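Local coordinates for protein putative hydantoin racemase (Klebsiella pneumoniae subsp. pneumoniae, PDB 3QVL) that racemises allantoin and probably also interconverts the D and L forms of other 5-monosubstituted hydantoins, at residues A100-A105 with Y132-H137; H73-A76 with D80-L83; L84-R87 with P93-G96. All blocks are in the same frame, centred on the assembly; numbering follows the deposited sequence.

Contact 1 (A100-A105 with Y132-H137); sequences AAMHMA and YGFHQH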
ATOM      1  N   ALA A 100      13.765   4.737 -16.456  1.00 14.34           N
ATOM      2  CA  ALA A 100      15.073   5.346 -16.220  1.00 14.54           C
ATOM      3  C   ALA A 100      14.984   6.733 -15.584  1.00 14.71           C
ATOM      4  O   ALA A 100      15.743   7.039 -14.663  1.00 14.65           O
ATOM      5  CB  ALA A 100      15.868   5.403 -17.509  1.00 14.53           C
ATOM      6  N   ALA A 101      14.058   7.558 -16.072  1.00 14.90           N
ATOM      7  CA  ALA A 101      13.872   8.917 -15.556  1.00 15.21           C
ATOM      8  C   ALA A 101      13.420   8.919 -14.098  1.00 15.48           C
ATOM      9  O   ALA A 101      13.915   9.711 -13.293  1.00 15.44           O
ATOM     10  CB  ALA A 101      12.889   9.692 -16.419  1.00 15.19           C
ATOM     11  N   MET A 102      12.483   8.031 -13.769  1.00 15.84           N
ATOM     12  CA  MET A 102      11.986   7.882 -12.401  1.00 16.33           C
ATOM     13  C   MET A 102      13.078   7.366 -11.465  1.00 16.52           C
ATOM     14  O   MET A 102      13.219   7.856 -10.344  1.00 16.57           O
ATOM     15  CB  MET A 102      10.773   6.948 -12.361  1.00 16.39           C
ATOM     16  CG  MET A 102       9.515   7.512 -13.000  1.00 16.89           C
ATOM     17  SD  MET A 102       8.213   6.271 -13.112  1.00 18.08           S
ATOM     18  CE  MET A 102       6.987   7.147 -14.079  1.00 17.69           C
ATOM     19  N   HIS A 103      13.841   6.378 -11.937  1.00 16.82           N
ATOM     20  CA  HIS A 103      14.971   5.825 -11.185  1.00 17.17           C
ATOM     21  C   HIS A 103      16.005   6.899 -10.843  1.00 17.24           C
ATOM     22  O   HIS A 103      16.461   6.982  -9.700  1.00 17.24           O
ATOM     23  CB  HIS A 103      15.634   4.679 -11.960  1.00 17.28           C
ATOM     24  CG  HIS A 103      14.994   3.342 -11.736  1.00 17.82           C
ATOM     25  ND1 HIS A 103      13.787   2.987 -12.298  1.00 18.45           N
ATOM     26  CD2 HIS A 103      15.405   2.267 -11.023  1.00 18.25           C
ATOM     27  CE1 HIS A 103      13.477   1.756 -11.931  1.00 18.62           C
ATOM     28  NE2 HIS A 103      14.442   1.297 -11.155  1.00 18.61           N
ATOM     29  N   MET A 104      16.358   7.720 -11.833  1.00 17.31           N
ATOM     30  CA  MET A 104      17.321   8.809 -11.644  1.00 17.45           C
ATOM     31  C   MET A 104      16.801   9.883 -10.696  1.00 17.19           C
ATOM     32  O   MET A 104      17.564  10.435  -9.900  1.00 17.12           O
ATOM     33  CB  MET A 104      17.704   9.451 -12.984  1.00 17.69           C
ATOM     34  CG  MET A 104      18.485   8.560 -13.947  1.00 18.87           C
ATOM     35  SD  MET A 104      20.085   7.985 -13.346  1.00 21.83           S
ATOM     36  CE  MET A 104      19.616   6.447 -12.556  1.00 20.95           C
ATOM     37  N   ALA A 105      15.503  10.170 -10.788  1.00 16.93           N
ATOM     38  CA  ALA A 105      14.863  11.202  -9.970  1.00 16.68           C
ATOM     39  C   ALA A 105      14.965  10.922  -8.475  1.00 16.53           C
ATOM     40  O   ALA A 105      15.175  11.841  -7.682  1.00 16.50           O
ATOM     41  CB  ALA A 105      13.410  11.379 -10.380  1.00 16.68           C
ATOM     42  N   TYR A 132       6.274   0.369 -11.030  1.00 18.11           N
ATOM     43  CA  TYR A 132       7.697   0.499 -10.710  1.00 18.23           C
ATOM     44  C   TYR A 132       7.945   0.750  -9.220  1.00 18.38           C
ATOM     45  O   TYR A 132       9.066   0.577  -8.735  1.00 18.39           O
ATOM     46  CB  TYR A 132       8.355   1.602 -11.548  1.00 18.16           C
ATOM     47  CG  TYR A 132       8.299   1.393 -13.050  1.00 18.03           C
ATOM     48  CD1 TYR A 132       8.276   0.110 -13.604  1.00 18.03           C
ATOM     49  CD2 TYR A 132       8.297   2.484 -13.919  1.00 17.83           C
ATOM     50  CE1 TYR A 132       8.230  -0.078 -14.984  1.00 17.79           C
ATOM     51  CE2 TYR A 132       8.255   2.306 -15.300  1.00 17.76           C
ATOM     52  CZ  TYR A 132       8.222   1.024 -15.823  1.00 17.69           C
ATOM     53  OH  TYR A 132       8.182   0.844 -17.186  1.00 17.49           O
ATOM     54  N   GLY A 133       6.896   1.161  -8.510  1.00 18.56           N
ATOM     55  CA  GLY A 133       6.956   1.378  -7.064  1.00 18.87           C
ATOM     56  C   GLY A 133       7.408   2.764  -6.644  1.00 19.11           C
ATOM     57  O   GLY A 133       7.953   2.937  -5.551  1.00 19.14           O
ATOM     58  N   PHE A 134       7.172   3.756  -7.502  1.00 19.28           N
ATOM     59  CA  PHE A 134       7.605   5.130  -7.236  1.00 19.55           C
ATOM     60  C   PHE A 134       6.460   6.097  -6.924  1.00 19.58           C
ATOM     61  O   PHE A 134       6.656   7.315  -6.928  1.00 19.55           O
ATOM     62  CB  PHE A 134       8.442   5.673  -8.404  1.00 19.64           C
ATOM     63  CG  PHE A 134       9.721   4.918  -8.647  1.00 20.18           C
ATOM     64  CD1 PHE A 134      10.663   4.763  -7.632  1.00 20.72           C
ATOM     65  CD2 PHE A 134       9.994   4.383  -9.901  1.00 20.53           C
ATOM     66  CE1 PHE A 134      11.850   4.068  -7.860  1.00 21.08           C
ATOM     67  CE2 PHE A 134      11.177   3.690 -10.140  1.00 20.90           C
ATOM     68  CZ  PHE A 134      12.108   3.532  -9.117  1.00 20.96           C
ATOM     69  N   HIS A 135       5.274   5.555  -6.644  1.00 19.67           N
ATOM     70  CA  HIS A 135       4.087   6.376  -6.378  1.00 19.76           C
ATOM     71  C   HIS A 135       4.286   7.366  -5.232  1.00 19.60           C
ATOM     72  O   HIS A 135       3.879   8.525  -5.334  1.00 19.60           O
ATOM     73  CB  HIS A 135       2.854   5.502  -6.119  1.00 19.96           C
ATOM     74  CG  HIS A 135       1.610   6.288  -5.837  1.00 20.61           C
ATOM     75  ND1 HIS A 135       1.102   6.450  -4.566  1.00 21.36           N
ATOM     76  CD2 HIS A 135       0.783   6.974  -6.662  1.00 21.18           C
ATOM     77  CE1 HIS A 135       0.012   7.193  -4.621  1.00 21.44           C
ATOM     78  NE2 HIS A 135      -0.204   7.524  -5.881  1.00 21.59           N
ATOM     79  N   GLN A 136       4.918   6.907  -4.152  1.00 19.41           N
ATOM     80  CA  GLN A 136       5.196   7.751  -2.989  1.00 19.22           C
ATOM     81  C   GLN A 136       6.257   8.816  -3.278  1.00 19.08           C
ATOM     82  O   GLN A 136       6.300   9.855  -2.615  1.00 19.11           O
ATOM     83  CB  GLN A 136       5.613   6.896  -1.790  1.00 19.28           C
ATOM     84  N   HIS A 137       7.106   8.550  -4.271  1.00 18.82           N
ATOM     85  CA  HIS A 137       8.166   9.479  -4.666  1.00 18.63           C
ATOM     86  C   HIS A 137       7.699  10.543  -5.660  1.00 18.43           C
ATOM     87  O   HIS A 137       8.440  11.479  -5.964  1.00 18.41           O
ATOM     88  CB  HIS A 137       9.363   8.715  -5.239  1.00 18.68           C
ATOM     89  CG  HIS A 137      10.144   7.958  -4.211  1.00 18.92           C
ATOM     90  ND1 HIS A 137       9.719   6.753  -3.695  1.00 19.05           N
ATOM     91  CD2 HIS A 137      11.324   8.232  -3.607  1.00 19.19           C
ATOM     92  CE1 HIS A 137      10.603   6.320  -2.814  1.00 19.17           C
ATOM     93  NE2 HIS A 137      11.586   7.198  -2.742  1.00 19.27           N
TER
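The imidazole of His-103, which meets Phe-134 across this contact, is held at both nitrogens: ND1 bonds to the Glu-99 carbonyl one turn earlier in its own helix, and NE2 to Thr-106 OG1 of the second subunit. With its rotation thus fixed, the ring offers one face to Phe-134, whose CZ stands over the middle of it. The result is a T-shaped pair, the planes at 83° and the centroids 4.8 Å apart, in which Phe-134 CE2 comes within 3.5 Å of His-103 ND1. Phe-134 is delivered there by the end of helix 122-132, where Gly-133, with positive phi, is the C-prime residue of a Schellman motif and turns the chain toward strand 138-143. Met-102 fills the neighbouring place. Met-102 CB lies 3.6 Å from Phe-134 CD2, while the chain, extended beyond CG (chi2 172°), carries the sulfur out to Tyr-132. There Met-102 SD sits in the plane of the phenol ring, 3.9 Å from Tyr-132 CD2, a Met-aromatic contact made at the edge. Met-102 also packs on Phe-112 and Ile-114 of strand 112-116.

Contact 2 (H73-A76 with D80-L83); sequences HVIA and DPGL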
ATOM      1  N   HIS A  73      19.129  -2.234 -25.341  1.00 15.55           N
ATOM      2  CA  HIS A  73      18.029  -1.532 -25.999  1.00 15.15           C
ATOM      3  C   HIS A  73      17.401  -0.483 -25.087  1.00 14.94           C
ATOM      4  O   HIS A  73      17.399  -0.626 -23.862  1.00 14.90           O
ATOM      5  CB  HIS A  73      16.936  -2.512 -26.440  1.00 15.16           C
ATOM      6  CG  HIS A  73      17.452  -3.751 -27.103  1.00 15.05           C
ATOM      7  ND1 HIS A  73      17.443  -3.925 -28.470  1.00 14.77           N
ATOM      8  CD2 HIS A  73      17.971  -4.889 -26.583  1.00 14.96           C
ATOM      9  CE1 HIS A  73      17.939  -5.113 -28.765  1.00 14.89           C
ATOM     10  NE2 HIS A  73      18.272  -5.716 -27.638  1.00 14.90           N
ATOM     11  N   VAL A  74      16.863   0.565 -25.705  1.00 14.66           N
ATOM     12  CA  VAL A  74      16.106   1.597 -25.001  1.00 14.41           C
ATOM     13  C   VAL A  74      14.729   1.742 -25.652  1.00 14.31           C
ATOM     14  O   VAL A  74      14.627   1.869 -26.873  1.00 14.23           O
ATOM     15  CB  VAL A  74      16.854   2.958 -25.012  1.00 14.41           C
ATOM     16  CG1 VAL A  74      15.965   4.081 -24.489  1.00 14.21           C
ATOM     17  CG2 VAL A  74      18.139   2.878 -24.190  1.00 14.28           C
ATOM     18  N   ILE A  75      13.676   1.703 -24.836  1.00 14.17           N
ATOM     19  CA  ILE A  75      12.315   1.967 -25.315  1.00 14.14           C
ATOM     20  C   ILE A  75      11.981   3.432 -25.039  1.00 14.19           C
ATOM     21  O   ILE A  75      11.773   3.832 -23.888  1.00 14.08           O
ATOM     22  CB  ILE A  75      11.276   1.012 -24.680  1.00 14.10           C
ATOM     23  CG1 ILE A  75      11.581  -0.437 -25.077  1.00 14.05           C
ATOM     24  CG2 ILE A  75       9.856   1.393 -25.104  1.00 14.10           C
ATOM     25  CD1 ILE A  75      10.731  -1.473 -24.370  1.00 13.91           C
ATOM     26  N   ALA A  76      11.931   4.222 -26.110  1.00 14.29           N
ATOM     27  CA  ALA A  76      11.938   5.680 -26.005  1.00 14.44           C
ATOM     28  C   ALA A  76      10.581   6.391 -26.074  1.00 14.53           C
ATOM     29  O   ALA A  76      10.441   7.422 -26.742  1.00 14.53           O
ATOM     30  CB  ALA A  76      12.925   6.281 -27.008  1.00 14.44           C
ATOM     31  N   ASP A  80       6.666   3.329 -21.732  1.00 14.08           N
ATOM     32  CA  ASP A  80       7.511   2.128 -21.815  1.00 13.86           C
ATOM     33  C   ASP A  80       6.780   0.922 -22.430  1.00 13.70           C
ATOM     34  O   ASP A  80       6.791  -0.167 -21.849  1.00 13.64           O
ATOM     35  CB  ASP A  80       8.085   1.763 -20.434  1.00 13.84           C
ATOM     36  CG  ASP A  80       8.965   2.857 -19.847  1.00 13.90           C
ATOM     37  OD1 ASP A  80       9.314   3.817 -20.566  1.00 13.64           O
ATOM     38  OD2 ASP A  80       9.314   2.750 -18.651  1.00 13.92           O
ATOM     39  N   PRO A  81       6.150   1.109 -23.610  1.00 13.59           N
ATOM     40  CA  PRO A  81       5.321   0.047 -24.179  1.00 13.48           C
ATOM     41  C   PRO A  81       6.118  -1.203 -24.537  1.00 13.40           C
ATOM     42  O   PRO A  81       7.191  -1.111 -25.143  1.00 13.33           O
ATOM     43  CB  PRO A  81       4.735   0.692 -25.441  1.00 13.47           C
ATOM     44  CG  PRO A  81       5.699   1.743 -25.812  1.00 13.55           C
ATOM     45  CD  PRO A  81       6.235   2.271 -24.514  1.00 13.58           C
ATOM     46  N   GLY A  82       5.588  -2.357 -24.138  1.00 13.32           N
ATOM     47  CA  GLY A  82       6.198  -3.651 -24.430  1.00 13.29           C
ATOM     48  C   GLY A  82       7.517  -3.915 -23.727  1.00 13.22           C
ATOM     49  O   GLY A  82       8.327  -4.700 -24.217  1.00 13.16           O
ATOM     50  N   LEU A  83       7.726  -3.278 -22.575  1.00 13.16           N
ATOM     51  CA  LEU A  83       8.995  -3.389 -21.847  1.00 13.10           C
ATOM     52  C   LEU A  83       9.346  -4.828 -21.465  1.00 13.04           C
ATOM     53  O   LEU A  83      10.443  -5.302 -21.768  1.00 13.01           O
ATOM     54  CB  LEU A  83       9.011  -2.482 -20.607  1.00 13.14           C
ATOM     55  CG  LEU A  83      10.282  -2.491 -19.743  1.00 13.29           C
ATOM     56  CD1 LEU A  83      11.483  -1.905 -20.483  1.00 13.30           C
ATOM     57  CD2 LEU A  83      10.050  -1.754 -18.432  1.00 13.48           C
TER
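Strand 72-75 meets Pro-81 and Leu-83 through a single side chain, that of its last residue, Ile-75; Val-74, just before it, points away from the turn. Ile-75 reaches into the bend formed by 80-83 with both of its branches. Ile-75 CG2 lies alongside the proline ring, 3.8 Å from Pro-81 CD. The longer branch, with CG1 anti to the carbonyl carbon (chi1 -63°), points Ile-75 CD1 at the turn, 3.6 Å from Pro-81 O. The same methyl, Ile-75 CD1, rests 3.6 Å from Leu-83 CA and, less closely, 4.0 Å from Leu-83 CD1. The bend itself is a type II turn from Asp-80 to Leu-83, closed by a weak bond of 3.3 Å from Leu-83 N to Asp-80 O; Gly-82 takes the positive phi of its third position and is also the N-cap of helix 83-89. Asp-80 sends its carboxylate to Ala-98 N, Glu-99 N and the Tyr-132 hydroxyl. A strand-to-helix loop of this kind, at the C-terminal edge of a parallel sheet, commonly lines the active site, and here Ser-77 and Phe-78 within it belong to the pocket of the bound hydantoin-acetic acid.

Contact 3 (L84-R87 with P93-G96); sequences LAAR and PVIG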
ATOM      1  N   LEU A  84       8.414  -5.515 -20.810  1.00 12.99           N
ATOM      2  CA  LEU A  84       8.656  -6.884 -20.352  1.00 12.94           C
ATOM      3  C   LEU A  84       8.669  -7.884 -21.507  1.00 12.87           C
ATOM      4  O   LEU A  84       9.403  -8.874 -21.469  1.00 12.83           O
ATOM      5  CB  LEU A  84       7.653  -7.286 -19.264  1.00 13.07           C
ATOM      6  CG  LEU A  84       7.682  -6.458 -17.969  1.00 13.21           C
ATOM      7  CD1 LEU A  84       6.692  -7.001 -16.950  1.00 13.58           C
ATOM      8  CD2 LEU A  84       9.085  -6.392 -17.366  1.00 13.54           C
ATOM      9  N   ALA A  85       7.860  -7.610 -22.530  1.00 12.74           N
ATOM     10  CA  ALA A  85       7.867  -8.391 -23.767  1.00 12.72           C
ATOM     11  C   ALA A  85       9.228  -8.295 -24.453  1.00 12.70           C
ATOM     12  O   ALA A  85       9.765  -9.299 -24.927  1.00 12.68           O
ATOM     13  CB  ALA A  85       6.764  -7.915 -24.702  1.00 12.67           C
ATOM     14  N   ALA A  86       9.779  -7.082 -24.486  1.00 12.73           N
ATOM     15  CA  ALA A  86      11.094  -6.821 -25.072  1.00 12.81           C
ATOM     16  C   ALA A  86      12.213  -7.511 -24.297  1.00 12.90           C
ATOM     17  O   ALA A  86      13.165  -8.018 -24.893  1.00 12.89           O
ATOM     18  CB  ALA A  86      11.351  -5.324 -25.151  1.00 12.79           C
ATOM     19  N   ARG A  87      12.091  -7.529 -22.971  1.00 12.99           N
ATOM     20  CA  ARG A  87      13.082  -8.175 -22.111  1.00 13.18           C
ATOM     21  C   ARG A  87      13.120  -9.690 -22.301  1.00 13.35           C
ATOM     22  O   ARG A  87      14.177 -10.309 -22.163  1.00 13.32           O
ATOM     23  CB  ARG A  87      12.853  -7.812 -20.643  1.00 13.13           C
ATOM     24  CG  ARG A  87      13.276  -6.394 -20.321  1.00 13.06           C
ATOM     25  CD  ARG A  87      13.092  -6.044 -18.860  1.00 13.02           C
ATOM     26  NE  ARG A  87      13.547  -4.679 -18.612  1.00 12.98           N
ATOM     27  CZ  ARG A  87      13.415  -4.026 -17.461  1.00 13.03           C
ATOM     28  NH1 ARG A  87      12.833  -4.601 -16.416  1.00 13.23           N
ATOM     29  NH2 ARG A  87      13.870  -2.785 -17.359  1.00 12.73           N
ATOM     30  N   PRO A  93      20.125  -6.029 -22.029  1.00 15.05           N
ATOM     31  CA  PRO A  93      19.123  -5.350 -21.207  1.00 14.84           C
ATOM     32  C   PRO A  93      18.261  -4.369 -22.003  1.00 14.60           C
ATOM     33  O   PRO A  93      18.731  -3.771 -22.975  1.00 14.52           O
ATOM     34  CB  PRO A  93      19.966  -4.596 -20.173  1.00 14.85           C
ATOM     35  CG  PRO A  93      21.307  -4.452 -20.802  1.00 15.00           C
ATOM     36  CD  PRO A  93      21.497  -5.699 -21.601  1.00 15.04           C
ATOM     37  N   VAL A  94      17.004  -4.233 -21.588  1.00 14.32           N
ATOM     38  CA  VAL A  94      16.069  -3.288 -22.196  1.00 14.08           C
ATOM     39  C   VAL A  94      15.576  -2.329 -21.117  1.00 13.92           C
ATOM     40  O   VAL A  94      15.011  -2.758 -20.107  1.00 13.92           O
ATOM     41  CB  VAL A  94      14.860  -3.999 -22.856  1.00 14.10           C
ATOM     42  CG1 VAL A  94      13.992  -2.995 -23.600  1.00 14.08           C
ATOM     43  CG2 VAL A  94      15.321  -5.098 -23.806  1.00 14.00           C
ATOM     44  N   ILE A  95      15.796  -1.034 -21.337  1.00 13.73           N
ATOM     45  CA  ILE A  95      15.425  -0.004 -20.368  1.00 13.58           C
ATOM     46  C   ILE A  95      14.407   0.965 -20.967  1.00 13.52           C
ATOM     47  O   ILE A  95      14.618   1.509 -22.053  1.00 13.43           O
ATOM     48  CB  ILE A  95      16.670   0.783 -19.853  1.00 13.59           C
ATOM     49  CG1 ILE A  95      17.780  -0.168 -19.370  1.00 13.58           C
ATOM     50  CG2 ILE A  95      16.280   1.788 -18.762  1.00 13.58           C
ATOM     51  CD1 ILE A  95      17.400  -1.070 -18.194  1.00 13.77           C
ATOM     52  N   GLY A  96      13.300   1.167 -20.256  1.00 13.46           N
ATOM     53  CA  GLY A  96      12.300   2.155 -20.649  1.00 13.42           C
ATOM     54  C   GLY A  96      12.711   3.541 -20.192  1.00 13.44           C
ATOM     55  O   GLY A  96      13.422   3.684 -19.193  1.00 13.41           O
TER
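Val-94, the first residue of a short strand, meets Ala-86 and Arg-87 of the preceding helix with both its side chain and its carbonyl. Val-94 CG1 packs 3.8 Å from Ala-86 CB, and CG2 lies over the Ala-86 peptide. Val-94 CB touches the aliphatic chain of Arg-87 at CG, 3.8 Å away. That chain is extended from CG to NE, which brings the guanidinium side-on to the Val-94 carbonyl. Two nitrogens converge on the one oxygen: Arg-87 NE at 2.8 Å from Val-94 O, with an N-H...O angle of 153°, and Arg-87 NH2 at 3.0 Å from the same atom, more bent at 142°. Both donors lie in the carbonyl plane, and the oxygen lies nearly in the plane of the guanidinium. Ile-95 points away from the helix at its CB, yet Ile-95 CD1 returns to 4.0 Å from Arg-87 NH2. At Gly-96 the backbone N is bonded to Glu-99 OE1, while Glu-99 OE2 forms a salt bridge with Arg-87 NH2. One buried guanidinium thus satisfies a carbonyl of strand 94-96; its positive charge is probably balanced by Glu-99, and its NH1, bonded to Thr-106 O of the second subunit, joins the crossover helix to that subunit.

Overall arrangement
Read from the N terminus, the contacts follow in series; none nests in or crosses another. Contact 2 closes the three-residue loop after strand 72-75, and contact 3 starts where it ends, closing the turn from helix 83-89 into strand 94-96. Together they complete one beta-alpha-beta unit, whose strands are joined by backbone hydrogen bonds from His-73 N to Pro-93 O and from Ile-75 N to Ile-95 O. Contact 1 opens on helix 97-108, directly after that strand, and spans residues 106-131 to bring in the end of helix 122-132, beside the second sheet. Its Tyr-132 OH packs on Leu-83 CD2 of contact 2. Ala-100 packs on Ile-95, linking contacts 1 and 3, which both touch the second subunit.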